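Side-chain contact in cytidine deaminase (PDB 3R2N), which probably catalyses the zinc-dependent hydrolytic deamination of cytidine to uridine in pyrimidine salvage, working as a homotetramer: residues Thr12-Lys15 against Ala16-Ala20. Numbering follows the deposited sequence.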
ATOM      1  N   THR D  12      -3.337  12.914  27.807  1.00 46.67           N
ATOM      2  CA  THR D  12      -3.685  11.505  27.922  1.00 45.31           C
ATOM      3  C   THR D  12      -3.323  10.784  26.642  1.00 42.98           C
ATOM      4  O   THR D  12      -2.659   9.753  26.677  1.00 42.66           O
ATOM      5  CB  THR D  12      -5.150  11.328  28.238  1.00 45.07           C
ATOM      6  OG1 THR D  12      -5.389  11.864  29.535  1.00 48.13           O
ATOM      7  CG2 THR D  12      -5.539   9.866  28.237  1.00 44.62           C
ATOM      8  N   LEU D  13      -3.731  11.349  25.512  1.00 41.60           N
ATOM      9  CA  LEU D  13      -3.374  10.791  24.204  1.00 39.45           C
ATOM     10  C   LEU D  13      -1.845  10.660  23.997  1.00 39.63           C
ATOM     11  O   LEU D  13      -1.370   9.636  23.501  1.00 38.39           O
ATOM     12  CB  LEU D  13      -4.025  11.604  23.087  1.00 38.29           C
ATOM     13  CG  LEU D  13      -5.552  11.572  23.031  1.00 37.04           C
ATOM     14  CD1 LEU D  13      -6.037  12.366  21.832  1.00 36.31           C
ATOM     15  CD2 LEU D  13      -6.091  10.134  22.981  1.00 34.56           C
ATOM     16  N   GLN D  14      -1.078  11.665  24.434  1.00 40.87           N
ATOM     17  CA  GLN D  14       0.382  11.680  24.227  1.00 41.31           C
ATOM     18  C   GLN D  14       1.085  10.583  25.033  1.00 41.32           C
ATOM     19  O   GLN D  14       1.927   9.820  24.489  1.00 41.37           O
ATOM     20  CB  GLN D  14       0.947  13.098  24.442  1.00 42.81           C
ATOM     21  CG  GLN D  14       2.036  13.273  25.484  1.00 47.21           C
ATOM     22  CD  GLN D  14       3.412  12.981  24.965  1.00 50.09           C
ATOM     23  OE1 GLN D  14       4.208  12.321  25.633  1.00 52.14           O
ATOM     24  NE2 GLN D  14       3.712  13.474  23.770  1.00 51.00           N
ATOM     25  N   LYS D  15       0.694  10.466  26.301  1.00 41.40           N
ATOM     26  CA  LYS D  15       1.171   9.395  27.188  1.00 41.54           C
ATOM     27  C   LYS D  15       0.779   8.016  26.658  1.00 39.70           C
ATOM     28  O   LYS D  15       1.590   7.097  26.685  1.00 40.02           O
ATOM     29  CB  LYS D  15       0.664   9.582  28.619  1.00 41.60           C
ATOM     30  CG  LYS D  15       1.410  10.678  29.394  1.00 45.95           C
ATOM     31  CD  LYS D  15       0.654  11.064  30.664  1.00 49.80           C
ATOM     32  CE  LYS D  15       0.808  12.544  30.964  1.00 55.03           C
ATOM     33  NZ  LYS D  15       1.806  12.876  32.047  1.00 56.69           N
ATOM     34  N   ALA D  16      -0.457   7.879  26.185  1.00 38.26           N
ATOM     35  CA  ALA D  16      -0.943   6.588  25.645  1.00 37.03           C
ATOM     36  C   ALA D  16      -0.171   6.175  24.402  1.00 36.01           C
ATOM     37  O   ALA D  16       0.151   5.001  24.236  1.00 35.98           O
ATOM     38  CB  ALA D  16      -2.419   6.645  25.346  1.00 35.51           C
ATOM     39  N   ALA D  17       0.132   7.150  23.542  1.00 35.80           N
ATOM     40  CA  ALA D  17       0.916   6.907  22.327  1.00 35.07           C
ATOM     41  C   ALA D  17       2.383   6.583  22.621  1.00 35.71           C
ATOM     42  O   ALA D  17       2.973   5.752  21.948  1.00 35.90           O
ATOM     43  CB  ALA D  17       0.802   8.094  21.346  1.00 34.81           C
ATOM     44  N   VAL D  18       2.980   7.248  23.608  1.00 37.07           N
ATOM     45  CA  VAL D  18       4.337   6.916  24.050  1.00 37.18           C
ATOM     46  C   VAL D  18       4.330   5.478  24.541  1.00 37.69           C
ATOM     47  O   VAL D  18       5.196   4.684  24.158  1.00 38.17           O
ATOM     48  CB  VAL D  18       4.819   7.871  25.180  1.00 38.87           C
ATOM     49  CG1 VAL D  18       5.963   7.237  26.010  1.00 38.61           C
ATOM     50  CG2 VAL D  18       5.216   9.217  24.590  1.00 37.58           C
ATOM     51  N   ALA D  19       3.330   5.140  25.358  1.00 37.42           N
ATOM     52  CA  ALA D  19       3.209   3.797  25.906  1.00 37.47           C
ATOM     53  C   ALA D  19       3.091   2.741  24.800  1.00 36.69           C
ATOM     54  O   ALA D  19       3.837   1.744  24.803  1.00 37.66           O
ATOM     55  CB  ALA D  19       2.007   3.722  26.866  1.00 37.61           C
ATOM     56  N   ALA D  20       2.191   2.956  23.840  1.00 35.03           N
ATOM     57  CA  ALA D  20       1.982   1.948  22.784  1.00 34.76           C
ATOM     58  C   ALA D  20       3.258   1.761  21.938  1.00 34.64           C
ATOM     59  O   ALA D  20       3.542   0.658  21.453  1.00 34.71           O
ATOM     60  CB  ALA D  20       0.777   2.312  21.888  1.00 32.92           C
TER
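Gln14 and Val18, one helical turn apart on helix 10-21, run side by side and make the one contact between side chains here: Gln14 OE1 lies 3.4 Å from the methyl Val18 CG2. That methyl stands anti to the carbonyl carbon of Val18 (chi1 158° for CG1), which also brings CG2 to 3.3 Å from Gln14 O. The Gln14 chain bends at chi2 (85°), laying its amide alongside the valine, while NE2 is held by a hydrogen bond to the carbonyl oxygen of Gly87. The tightly packed side belongs to Leu13 and Ala17, both buried. Ala17 CB sits 3.4 Å from Leu13 O, and the two side chains press on strands 77-83 and 34-39, joining the helix to the sheet of the deaminase fold. Lys15 and Ala19 mark the solvent side, where the Lys15 chain, bent at chi3 and chi4, ends in a long, weak ion pair of NZ with Asp11. Along the helix, four backbone bonds, such as Val18 N to Gln14 O at 2.9 Å, repeat the i+4 to i pattern. The chemistry implies that main-chain bonding carries this turn: Gln14 OE1 meets the Val18 methyl by van der Waals contact, while the bond to Gly87 fixes the amide's rotation.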